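Local coordinates for protein CalU16 (Micromonospora echinospora, PDB 4FPW) that probably protects its enediyne-producing host as a self-sacrifice resistance protein, being itself damaged by the reactive antibiotic in place of more vital targets, at residues R21-R26 with E171-L176; A31-V36 with E77-L82; I84-V87 with D93-V96; H113-T116 with M120-E123; G127-L132 with Q167-A172. All blocks are in the same frame, centred on the assembly; numbering follows the deposited sequence.

Overall arrangement
The five contacts lie within and between an antiparallel sheet and the helices packed on it, in a fold of the Bet v 1-like, AHA1 type. Contacts 1, 4 and 5 form one continuous cluster: the centre of contact 1 lies 9 Å from those of contacts 4 and 5, and helix 161-177 takes part in both 1 and 5. Contact 3, a hairpin in the same sheet, has its centre 10 Å from that of contact 4 and meets it across neighbouring strands; Trp86 of contact 3 also reaches Trp128 of contact 5. Contact 2 stands apart, its centre 20 Å or more from every other, at the surface where helix 33-41 approaches the start of strand 81-86.

Contact 1. Residues R21-R26 with E171-L176; sequences RSIIIR and EAWAAL
Ile23 of strand 20-29 rests on the indole of Trp173, the one residue of 171-176 that reaches the strand closely. From CB outward, the isoleucine follows the ring. CB stands 4.1 Å from Trp173 CH2, and the short branch, CG2, drops beside the same carbon at 3.9 Å. The long branch does more: CG1 sits over the six-membered ring, 3.5 Å from its centroid and 16° off the normal, a CH-pi contact. Its terminal CD1 then moves toward the inner end of the benzo ring and meets Trp173 CE3 at 3.5 Å.

The far rim of the indole is met by other atoms. Ile25 CG1 comes up in the ring plane to Trp173 CZ2 at 3.6 Å, the two side chains lying roughly at right angles, while the backbone oxygen Ile24 O approaches Trp173 CH2 at the edge. With CG anti to its own carbonyl carbon (chi1 -69°), Trp173 extends its ring from helix 161-177 across to the strand, a span of 8.2 Å between Ile23 CA and Trp173 CA. The neighbouring helix 118-138 contributes Val126 beside the ring. Between strand and indole the contact is apolar save for Ile24 O at the rim, and the indole N-H is satisfied by OE1 of Glu129 from that other helix, a hydrogen bond that probably restricts rotation of the ring.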
# COMPACT_ATOMS: atom_id res chain seq x y z
N ARG A 21 9.08 -9.32 7.61
CA ARG A 21 9.10 -7.96 8.19
C ARG A 21 8.13 -7.13 7.32
O ARG A 21 7.48 -7.68 6.44
CB ARG A 21 10.51 -7.36 8.17
CG ARG A 21 11.63 -8.37 8.41
CD ARG A 21 12.85 -7.83 9.17
NE ARG A 21 13.35 -6.54 8.71
CZ ARG A 21 14.45 -5.95 9.18
NH1 ARG A 21 15.20 -6.54 10.11
NH2 ARG A 21 14.82 -4.76 8.71
N SER A 22 8.02 -5.83 7.56
CA SER A 22 7.12 -5.01 6.74
C SER A 22 7.43 -3.51 6.69
O SER A 22 8.05 -2.93 7.59
CB SER A 22 5.66 -5.19 7.19
OG SER A 22 5.49 -4.86 8.55
N ILE A 23 6.95 -2.93 5.59
CA ILE A 23 6.90 -1.51 5.34
C ILE A 23 5.62 -1.00 5.95
O ILE A 23 4.57 -1.65 5.82
CB ILE A 23 6.87 -1.27 3.81
CG1 ILE A 23 8.25 -0.82 3.33
CG2 ILE A 23 5.80 -0.26 3.38
CD1 ILE A 23 9.41 -1.59 3.91
N ILE A 24 5.69 0.15 6.62
CA ILE A 24 4.51 0.78 7.18
C ILE A 24 4.56 2.27 6.88
O ILE A 24 5.49 2.96 7.28
CB ILE A 24 4.40 0.55 8.70
CG1 ILE A 24 4.04 -0.92 8.99
CG2 ILE A 24 3.31 1.43 9.30
CD1 ILE A 24 4.27 -1.34 10.43
N ILE A 25 3.54 2.75 6.17
CA ILE A 25 3.48 4.12 5.72
C ILE A 25 2.27 4.74 6.38
O ILE A 25 1.18 4.18 6.32
CB ILE A 25 3.34 4.18 4.20
CG1 ILE A 25 4.68 3.86 3.56
CG2 ILE A 25 2.85 5.55 3.73
CD1 ILE A 25 4.56 3.49 2.10
N ARG A 26 2.50 5.89 7.02
CA ARG A 26 1.45 6.62 7.72
C ARG A 26 1.36 8.01 7.16
O ARG A 26 2.37 8.73 7.08
CB ARG A 26 1.73 6.70 9.21
CG ARG A 26 2.10 5.36 9.87
CD ARG A 26 2.01 5.48 11.38
NE ARG A 26 2.14 4.18 12.05
CZ ARG A 26 3.25 3.69 12.59
NH1 ARG A 26 4.41 4.36 12.59
NH2 ARG A 26 3.21 2.49 13.17
N GLU A 171 16.83 5.29 -0.04
CA GLU A 171 17.83 5.43 1.04
C GLU A 171 17.17 5.41 2.44
O GLU A 171 17.69 4.79 3.37
CB GLU A 171 18.65 6.70 0.86
CG GLU A 171 19.76 6.58 -0.18
CD GLU A 171 20.29 7.93 -0.64
OE1 GLU A 171 20.09 8.94 0.08
OE2 GLU A 171 20.90 7.98 -1.72
N ALA A 172 16.02 6.06 2.56
CA ALA A 172 15.28 6.05 3.82
C ALA A 172 14.83 4.66 4.25
O ALA A 172 15.04 4.26 5.40
CB ALA A 172 14.07 6.98 3.72
N TRP A 173 14.21 3.91 3.35
CA TRP A 173 13.84 2.53 3.65
C TRP A 173 15.09 1.63 3.82
O TRP A 173 15.15 0.81 4.74
CB TRP A 173 12.95 1.97 2.56
CG TRP A 173 11.60 2.57 2.51
CD1 TRP A 173 11.10 3.36 1.53
CD2 TRP A 173 10.56 2.41 3.46
NE1 TRP A 173 9.79 3.69 1.80
CE2 TRP A 173 9.44 3.12 2.99
CE3 TRP A 173 10.45 1.71 4.67
CZ2 TRP A 173 8.24 3.17 3.68
CZ3 TRP A 173 9.26 1.76 5.35
CH2 TRP A 173 8.16 2.49 4.86
N ALA A 174 16.08 1.81 2.96
CA ALA A 174 17.32 1.03 3.06
C ALA A 174 17.97 1.21 4.42
O ALA A 174 18.43 0.24 5.03
CB ALA A 174 18.29 1.41 1.96
N ALA A 175 18.01 2.46 4.90
CA ALA A 175 18.65 2.79 6.17
C ALA A 175 17.84 2.30 7.36
O ALA A 175 18.40 1.90 8.36
CB ALA A 175 18.89 4.29 6.28
N LEU A 176 16.52 2.36 7.27
CA LEU A 176 15.66 1.78 8.30
C LEU A 176 15.79 0.24 8.34
O LEU A 176 15.66 -0.36 9.40
CB LEU A 176 14.19 2.15 8.07
CG LEU A 176 13.78 3.60 8.24
CD1 LEU A 176 12.37 3.82 7.72
CD2 LEU A 176 13.89 4.04 9.70

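Contact 2. Residues A31-V36 with E77-L82; sequences APVDEV and EPPRRL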
# COMPACT_ATOMS: atom_id res chain seq x y z
N ALA A 31 -9.48 14.65 4.51
CA ALA A 31 -10.76 14.21 4.00
C ALA A 31 -11.28 13.21 5.00
O ALA A 31 -10.52 12.73 5.82
CB ALA A 31 -10.59 13.58 2.63
N PRO A 32 -12.58 12.92 4.98
CA PRO A 32 -13.03 11.98 5.99
C PRO A 32 -12.82 10.52 5.56
O PRO A 32 -12.55 10.25 4.39
CB PRO A 32 -14.51 12.33 6.19
CG PRO A 32 -14.92 13.11 4.98
CD PRO A 32 -13.68 13.68 4.35
N VAL A 33 -12.93 9.62 6.53
CA VAL A 33 -12.73 8.17 6.36
C VAL A 33 -13.45 7.56 5.16
O VAL A 33 -12.85 6.79 4.41
CB VAL A 33 -13.17 7.43 7.64
CG1 VAL A 33 -13.46 5.96 7.39
CG2 VAL A 33 -12.12 7.60 8.73
N ASP A 34 -14.73 7.88 4.99
CA ASP A 34 -15.51 7.33 3.87
C ASP A 34 -14.87 7.65 2.53
O ASP A 34 -14.57 6.76 1.74
CB ASP A 34 -16.94 7.87 3.86
CG ASP A 34 -17.87 7.07 4.71
OD1 ASP A 34 -18.94 6.66 4.19
OD2 ASP A 34 -17.55 6.83 5.90
N GLU A 35 -14.69 8.94 2.31
CA GLU A 35 -14.17 9.45 1.05
C GLU A 35 -12.83 8.80 0.74
O GLU A 35 -12.58 8.45 -0.40
CB GLU A 35 -14.00 10.98 1.11
CG GLU A 35 -15.31 11.74 1.29
CD GLU A 35 -15.14 13.25 1.38
OE1 GLU A 35 -14.22 13.80 0.73
OE2 GLU A 35 -15.94 13.90 2.09
N VAL A 36 -12.00 8.64 1.76
CA VAL A 36 -10.69 8.04 1.57
C VAL A 36 -10.87 6.55 1.27
O VAL A 36 -10.21 6.01 0.40
CB VAL A 36 -9.79 8.24 2.81
CG1 VAL A 36 -8.44 7.58 2.61
CG2 VAL A 36 -9.60 9.72 3.11
N GLU A 77 -13.06 -4.86 5.58
CA GLU A 77 -13.86 -4.31 6.68
C GLU A 77 -14.11 -2.84 6.40
O GLU A 77 -13.47 -1.97 7.00
CB GLU A 77 -13.10 -4.49 8.01
CG GLU A 77 -12.97 -5.95 8.46
CD GLU A 77 -11.94 -6.21 9.55
OE1 GLU A 77 -11.22 -5.29 10.00
OE2 GLU A 77 -11.84 -7.37 9.99
N PRO A 78 -15.02 -2.54 5.45
CA PRO A 78 -15.26 -1.13 5.11
C PRO A 78 -15.84 -0.38 6.29
O PRO A 78 -16.64 -0.95 7.00
CB PRO A 78 -16.29 -1.19 3.98
CG PRO A 78 -16.96 -2.52 4.12
CD PRO A 78 -16.01 -3.44 4.84
N PRO A 79 -15.45 0.90 6.50
CA PRO A 79 -14.54 1.70 5.69
C PRO A 79 -13.15 1.79 6.30
O PRO A 79 -12.47 2.79 6.07
CB PRO A 79 -15.22 3.06 5.70
CG PRO A 79 -15.82 3.16 7.06
CD PRO A 79 -16.09 1.74 7.53
N ARG A 80 -12.73 0.74 7.02
CA ARG A 80 -11.50 0.79 7.83
C ARG A 80 -10.37 -0.05 7.26
O ARG A 80 -9.28 0.45 6.99
CB ARG A 80 -11.77 0.27 9.25
CG ARG A 80 -12.59 1.19 10.14
CD ARG A 80 -12.80 0.57 11.52
NE ARG A 80 -11.62 0.72 12.39
CZ ARG A 80 -11.41 1.75 13.23
NH1 ARG A 80 -12.27 2.75 13.33
NH2 ARG A 80 -10.30 1.77 13.98
N ARG A 81 -10.61 -1.34 7.10
CA ARG A 81 -9.51 -2.26 6.87
C ARG A 81 -9.64 -3.01 5.55
O ARG A 81 -10.73 -3.24 5.04
CB ARG A 81 -9.41 -3.23 8.05
CG ARG A 81 -8.59 -4.48 7.76
CD ARG A 81 -8.41 -5.33 9.00
NE ARG A 81 -7.28 -6.24 8.84
CZ ARG A 81 -7.01 -7.26 9.65
NH1 ARG A 81 -7.78 -7.52 10.70
NH2 ARG A 81 -5.96 -8.02 9.40
N LEU A 82 -8.49 -3.39 5.02
CA LEU A 82 -8.41 -4.01 3.72
C LEU A 82 -7.13 -4.81 3.76
O LEU A 82 -6.06 -4.23 4.03
CB LEU A 82 -8.32 -2.92 2.64
CG LEU A 82 -8.80 -3.12 1.18
CD1 LEU A 82 -7.64 -3.11 0.19
CD2 LEU A 82 -9.65 -4.37 1.01
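Val33 and Pro79 bring the first turn of helix 33-41 against the turn that leads into strand 81-86, closed by a classic beta bulge, on the surface of the Bet v 1-like fold. The close part is small and belongs to one methyl group. Val33 CG1 lies 3.7 Å from Pro79 CG and nearly as close to Pro79 CB, so it rests against the pyrrolidine ring; the carbonyl oxygen Pro79 O is 3.6 Å from the same methyl. This branch is anti to the valine's backbone nitrogen (chi1 160°), which directs it at the proline, whereas CG2 is turned elsewhere. The peptide bond before Pro79 is cis, and the CB of Pro79 points toward the helix.

The other side is looser and more open to solvent. Asp34, an exposed residue, has its CB directed away from the loop, yet its carboxylate bends back until Asp34 OD2 is 4.2 Å from Pro79 CG. That is a glancing contact between an oxygen and a carbon. Other elements add to the packing: Trp37, one turn on from Val33, touches Pro78, Pro79 and Leu82, and Val33 also packs on Glu102 and Thr107 of strands 94-103 and 106-115.

Backbone bonding holds the loop's shape. In the bulge two residues, Arg80 and Arg81, stand opposite the one residue Glu77, and the single oxygen Glu77 O accepts from Arg80 N at 2.8 Å and from Arg81 N at 2.9 Å.

Contact 3. Residues I84-V87 with D93-V96; sequences ISWV and DSEV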
# COMPACT_ATOMS: atom_id res chain seq x y z
N ILE A 84 -5.10 -7.91 1.40
CA ILE A 84 -5.06 -8.62 0.15
C ILE A 84 -3.71 -9.31 0.02
O ILE A 84 -2.71 -8.85 0.61
CB ILE A 84 -5.23 -7.67 -1.04
CG1 ILE A 84 -4.17 -6.55 -1.03
CG2 ILE A 84 -6.61 -7.08 -1.05
CD1 ILE A 84 -3.80 -6.08 -2.42
N SER A 85 -3.68 -10.41 -0.73
CA SER A 85 -2.43 -11.09 -1.06
C SER A 85 -1.82 -10.37 -2.22
O SER A 85 -2.48 -9.55 -2.85
CB SER A 85 -2.64 -12.58 -1.43
OG SER A 85 -3.25 -12.73 -2.71
N TRP A 86 -0.58 -10.67 -2.53
CA TRP A 86 0.16 -9.89 -3.50
C TRP A 86 1.15 -10.80 -4.23
O TRP A 86 2.24 -11.10 -3.71
CB TRP A 86 0.86 -8.75 -2.78
CG TRP A 86 1.37 -7.70 -3.67
CD1 TRP A 86 2.62 -7.63 -4.21
CD2 TRP A 86 0.66 -6.56 -4.13
NE1 TRP A 86 2.73 -6.52 -5.01
CE2 TRP A 86 1.54 -5.83 -4.97
CE3 TRP A 86 -0.64 -6.07 -3.92
CZ2 TRP A 86 1.16 -4.65 -5.59
CZ3 TRP A 86 -1.01 -4.89 -4.52
CH2 TRP A 86 -0.11 -4.19 -5.35
N VAL A 87 0.77 -11.24 -5.44
CA VAL A 87 1.61 -12.17 -6.20
C VAL A 87 2.26 -11.47 -7.41
O VAL A 87 1.59 -10.74 -8.14
CB VAL A 87 0.89 -13.52 -6.56
CG1 VAL A 87 -0.61 -13.52 -6.25
CG2 VAL A 87 1.16 -13.94 -8.01
N ASP A 93 5.43 -14.45 -2.31
CA ASP A 93 4.11 -13.89 -2.14
C ASP A 93 4.17 -12.96 -0.95
O ASP A 93 4.96 -13.17 -0.02
CB ASP A 93 3.03 -14.99 -1.98
CG ASP A 93 2.60 -15.61 -3.32
OD1 ASP A 93 3.37 -15.52 -4.30
OD2 ASP A 93 1.49 -16.19 -3.40
N SER A 94 3.37 -11.92 -1.01
CA SER A 94 3.38 -10.83 -0.05
C SER A 94 1.98 -10.60 0.45
O SER A 94 1.05 -11.28 0.03
CB SER A 94 3.86 -9.55 -0.74
OG SER A 94 5.20 -9.62 -1.18
N GLU A 95 1.84 -9.64 1.35
CA GLU A 95 0.53 -9.29 1.90
C GLU A 95 0.56 -7.80 2.13
O GLU A 95 1.57 -7.26 2.57
CB GLU A 95 0.34 -10.02 3.21
CG GLU A 95 -1.08 -10.31 3.66
CD GLU A 95 -1.08 -11.36 4.76
OE1 GLU A 95 -0.70 -12.51 4.45
OE2 GLU A 95 -1.42 -11.04 5.93
N VAL A 96 -0.56 -7.15 1.82
CA VAL A 96 -0.68 -5.71 1.95
C VAL A 96 -1.93 -5.41 2.77
O VAL A 96 -2.95 -6.12 2.65
CB VAL A 96 -0.77 -4.99 0.58
CG1 VAL A 96 -0.44 -3.51 0.76
CG2 VAL A 96 0.18 -5.59 -0.43
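Ile84 pairs with Val96, and Trp86 with Ser94, through two pairs of backbone hydrogen bonds of unequal quality. At the first pair both bonds are nearly straight: Ile84 N gives to Val96 O at 3.1 Å, and Val96 N to Ile84 O at 3.0 Å with an N-H...O angle of 171°. At the second, Ser94 N reaches Trp86 O at 3.0 Å, the donor tilted 26° out of the carbonyl plane, while the return bond from Trp86 N to Ser94 O is weak, bent to 123° at the hydrogen.

Between them, Ser85 and Glu95 form a non-hydrogen-bonded pair, and their backbone bonding is directed outward: Ser85 pairs with Asp72 on one neighbouring strand, Glu95 with Ala114 on the other. Glu95 CA does point its hydrogen at Ile84 O, a C-H...O contact of 3.5 Å between those two atoms. The polar ends of this pair are also met from outside, Ser85 OG by Asp72 N and Glu95 OE2 by a salt bridge with Arg13.

On the opposite face, Trp86 and Val96 make the main apolar touch, Trp86 CE3 to Val96 CG2 at 3.6 Å. The indole also meets His113 edge-to-face and Trp128 of helix 118-138. The whole is the loop end of the beta hairpin formed by strands 81-86 and 94-103, in the antiparallel sheet of a Bet v 1-like fold.

Contact 4. Residues H113-T116 with M120-E123; sequences HATT and MLVE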
# COMPACT_ATOMS: atom_id res chain seq x y z
N HIS A 113 2.81 -3.28 3.85
CA HIS A 113 3.11 -4.35 2.93
C HIS A 113 4.18 -5.19 3.60
O HIS A 113 5.26 -4.69 3.93
CB HIS A 113 3.64 -3.77 1.63
CG HIS A 113 3.69 -4.75 0.49
ND1 HIS A 113 3.45 -4.37 -0.81
CD2 HIS A 113 3.95 -6.08 0.45
CE1 HIS A 113 3.58 -5.41 -1.61
NE2 HIS A 113 3.88 -6.46 -0.87
N ALA A 114 3.85 -6.46 3.83
CA ALA A 114 4.75 -7.41 4.46
C ALA A 114 5.25 -8.38 3.41
O ALA A 114 4.49 -8.81 2.54
CB ALA A 114 4.02 -8.15 5.57
N THR A 115 6.53 -8.73 3.53
CA THR A 115 7.19 -9.64 2.61
C THR A 115 8.46 -10.20 3.23
O THR A 115 9.18 -9.48 3.91
CB THR A 115 7.61 -8.94 1.32
OG1 THR A 115 8.57 -9.77 0.64
CG2 THR A 115 8.24 -7.57 1.61
N THR A 116 8.73 -11.47 2.95
CA THR A 116 9.87 -12.19 3.51
C THR A 116 11.16 -11.84 2.76
O THR A 116 12.24 -12.23 3.18
CB THR A 116 9.67 -13.72 3.36
OG1 THR A 116 9.55 -14.05 1.97
CG2 THR A 116 8.41 -14.21 4.09
N MSE A 120 12.79 -6.90 -1.49
CA MSE A 120 11.43 -6.43 -1.74
C MSE A 120 10.87 -5.46 -0.68
O MSE A 120 9.82 -4.85 -0.92
CB MSE A 120 10.51 -7.64 -1.84
CG MSE A 120 9.19 -7.40 -2.54
SE MSE A 120 8.30 -8.94 -2.70
CE MSE A 120 6.79 -8.38 -3.50
N LEU A 121 11.50 -5.33 0.48
CA LEU A 121 10.98 -4.37 1.48
C LEU A 121 11.06 -2.97 0.89
O LEU A 121 10.05 -2.31 0.68
CB LEU A 121 11.75 -4.40 2.80
CG LEU A 121 11.28 -5.31 3.93
CD1 LEU A 121 12.05 -4.95 5.19
CD2 LEU A 121 9.80 -5.20 4.20
N VAL A 122 12.29 -2.55 0.63
CA VAL A 122 12.57 -1.25 0.05
C VAL A 122 11.61 -1.03 -1.12
O VAL A 122 10.72 -0.17 -1.03
CB VAL A 122 14.03 -1.15 -0.44
CG1 VAL A 122 14.33 0.24 -0.98
CG2 VAL A 122 14.99 -1.50 0.69
N GLU A 123 11.76 -1.85 -2.17
CA GLU A 123 11.04 -1.72 -3.45
C GLU A 123 9.56 -1.41 -3.34
O GLU A 123 8.98 -0.74 -4.20
CB GLU A 123 11.19 -3.00 -4.27
CG GLU A 123 12.59 -3.15 -4.84
CD GLU A 123 12.83 -4.48 -5.50
OE1 GLU A 123 11.95 -5.38 -5.43
OE2 GLU A 123 13.92 -4.63 -6.10
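At the junction of strand 106-115 and the long helix 118-138, Thr115 faces Met120 and Leu121 where the chain turns from sheet to helix in this Bet v 1-like fold. The threonine divides its two branches between the two helical residues. Its hydroxyl, anti to the backbone nitrogen (chi1 164°), lies beside the selenomethionine, with Thr115 OG1 at 3.5 Å from Met120 SE and 3.8 Å from Met120 CB. Its methyl turns to the other neighbour, Thr115 CG2 meeting Leu121 CD2 at 3.8 Å.

The hydroxyl's hydrogen-bonding partner lies in the turn itself: Thr115 OG1 is bonded to Ser117 N, an ST turn, which probably holds the oxygen in place; the selenium only packs against it. The extended chain of Met120 (chi2 175°) runs past Thr115 and carries the terminal methyl toward the histidine, where Met120 CE stands 4.4 Å from His113 NE2. This is a loose approach, and the ring's polar tie is on its other nitrogen, His113 ND1 being hydrogen-bonded to Trp128 NE1 further along the helix.

Around this buried corner, Ser94 of strand 94-103 touches His113, Thr115 and Met120, while on the other neighbouring strand, 20-29, Arg21 and Ile23 pack against Leu121; the first turns of the helix thus pack on strand 106-115 and on its two neighbours, 94-103 and 20-29.

Contact 5. Residues G127-L132 with Q167-A172; sequences GWEMAL and QERGEA
A helix-to-helix contact made by one long basic side chain joins 127-132 of helix 118-138 to 167-172 of helix 161-177: Arg169 reaches across to Glu129 and Met130. The backbones stay well apart, Glu129 CA being 8.2 Å from Arg169 CA, and the arginine spans the gap. Its chain is extended from CG to NE (chi2 -179°, chi3 -180°), which carries the guanidinium to the far helix, where Arg169 NH1 comes within 3.4 Å of the backbone oxygen Glu129 O.

On the way the chain passes obliquely across the glutamate side chain. Glu129 OE2 sits 3.5 Å from Arg169 CD and 3.6 Å from Arg169 NE, the latter a salt bridge in which the attraction is between charges, since the carboxylate oxygen is far from the plane of the guanidinium and receives no directed N-H. The two helices are the C-terminal pair of this AHA1-family, Bet v 1-like chain, the first of them lying against the sheet, as Ile25 touching Glu129 and Leu132 attests.

Each charge has a further partner. Glu129 OE2 also pairs with Arg8, OE1 being already engaged by Trp173; Arg169 NH2 forms a salt bridge with Asp133, one turn on from Glu129, which would help set the guanidinium's position. On its other flank the arginine meets the selenomethionine Met130, which packs as well on Met162, Ile165 and Ser166 and bends at its second torsion (chi2 -64°), bringing Met130 SE to 3.5 Å from Arg169 NH1, with the methyl Met130 CE 4.0 Å from Arg169 CD.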
# COMPACT_ATOMS: atom_id res chain seq x y z
N GLY A 127 7.54 2.07 -3.70
CA GLY A 127 6.51 1.95 -4.71
C GLY A 127 5.17 2.43 -4.23
O GLY A 127 4.43 3.05 -4.99
N TRP A 128 4.85 2.15 -2.98
CA TRP A 128 3.61 2.68 -2.42
C TRP A 128 3.67 4.18 -2.18
O TRP A 128 2.68 4.88 -2.35
CB TRP A 128 3.22 1.98 -1.13
CG TRP A 128 2.68 0.65 -1.42
CD1 TRP A 128 3.28 -0.54 -1.19
CD2 TRP A 128 1.43 0.35 -2.05
NE1 TRP A 128 2.49 -1.56 -1.63
CE2 TRP A 128 1.34 -1.05 -2.15
CE3 TRP A 128 0.36 1.13 -2.51
CZ2 TRP A 128 0.23 -1.70 -2.71
CZ3 TRP A 128 -0.75 0.49 -3.07
CH2 TRP A 128 -0.80 -0.92 -3.15
N GLU A 129 4.83 4.67 -1.78
CA GLU A 129 4.97 6.10 -1.51
C GLU A 129 4.72 6.90 -2.76
O GLU A 129 4.01 7.90 -2.71
CB GLU A 129 6.34 6.42 -0.95
CG GLU A 129 6.42 6.35 0.56
CD GLU A 129 7.79 6.73 1.05
OE1 GLU A 129 8.69 5.87 1.05
OE2 GLU A 129 8.00 7.90 1.40
N MSE A 130 5.28 6.45 -3.89
CA MSE A 130 5.07 7.11 -5.18
C MSE A 130 3.60 7.11 -5.49
O MSE A 130 3.04 8.12 -5.92
CB MSE A 130 5.76 6.36 -6.32
CG MSE A 130 7.28 6.26 -6.19
SE MSE A 130 8.16 8.04 -6.26
CE MSE A 130 9.79 7.30 -5.53
N ALA A 131 2.96 5.97 -5.26
CA ALA A 131 1.54 5.83 -5.53
C ALA A 131 0.68 6.69 -4.61
O ALA A 131 -0.32 7.27 -5.05
CB ALA A 131 1.13 4.37 -5.41
N LEU A 132 1.03 6.73 -3.33
CA LEU A 132 0.29 7.55 -2.38
C LEU A 132 0.41 9.05 -2.69
O LEU A 132 -0.48 9.82 -2.34
CB LEU A 132 0.70 7.23 -0.94
CG LEU A 132 0.17 5.86 -0.49
CD1 LEU A 132 0.84 5.41 0.79
CD2 LEU A 132 -1.35 5.85 -0.32
N GLN A 167 15.05 7.62 -5.43
CA GLN A 167 16.35 7.33 -4.86
C GLN A 167 16.53 7.77 -3.39
O GLN A 167 17.12 7.04 -2.60
CB GLN A 167 17.39 7.97 -5.76
CG GLN A 167 18.79 8.06 -5.21
CD GLN A 167 19.69 8.62 -6.28
OE1 GLN A 167 19.31 9.58 -6.96
NE2 GLN A 167 20.85 8.00 -6.49
N GLU A 168 16.02 8.94 -3.03
CA GLU A 168 16.04 9.37 -1.62
C GLU A 168 15.19 8.45 -0.82
O GLU A 168 15.65 7.90 0.18
CB GLU A 168 15.50 10.78 -1.43
CG GLU A 168 16.47 11.85 -1.87
CD GLU A 168 15.88 13.24 -1.82
OE1 GLU A 168 14.77 13.43 -1.28
OE2 GLU A 168 16.54 14.16 -2.35
N ARG A 169 13.94 8.27 -1.25
CA ARG A 169 13.01 7.39 -0.55
C ARG A 169 13.61 5.99 -0.37
O ARG A 169 13.45 5.39 0.68
CB ARG A 169 11.65 7.35 -1.26
CG ARG A 169 10.82 8.62 -1.05
CD ARG A 169 9.45 8.57 -1.73
NE ARG A 169 8.66 9.79 -1.55
CZ ARG A 169 7.56 10.13 -2.23
NH1 ARG A 169 7.07 9.35 -3.19
NH2 ARG A 169 6.94 11.27 -1.95
N GLY A 170 14.31 5.49 -1.36
CA GLY A 170 15.00 4.21 -1.22
C GLY A 170 16.06 4.21 -0.13
O GLY A 170 16.18 3.24 0.62
N GLU A 171 16.83 5.29 -0.04
CA GLU A 171 17.83 5.43 1.04
C GLU A 171 17.17 5.41 2.44
O GLU A 171 17.69 4.79 3.37
CB GLU A 171 18.65 6.70 0.86
CG GLU A 171 19.76 6.58 -0.18
CD GLU A 171 20.29 7.93 -0.64
OE1 GLU A 171 20.09 8.94 0.08
OE2 GLU A 171 20.90 7.98 -1.72
N ALA A 172 16.02 6.06 2.56
CA ALA A 172 15.28 6.05 3.82
C ALA A 172 14.83 4.66 4.25
O ALA A 172 15.04 4.26 5.40
CB ALA A 172 14.07 6.98 3.72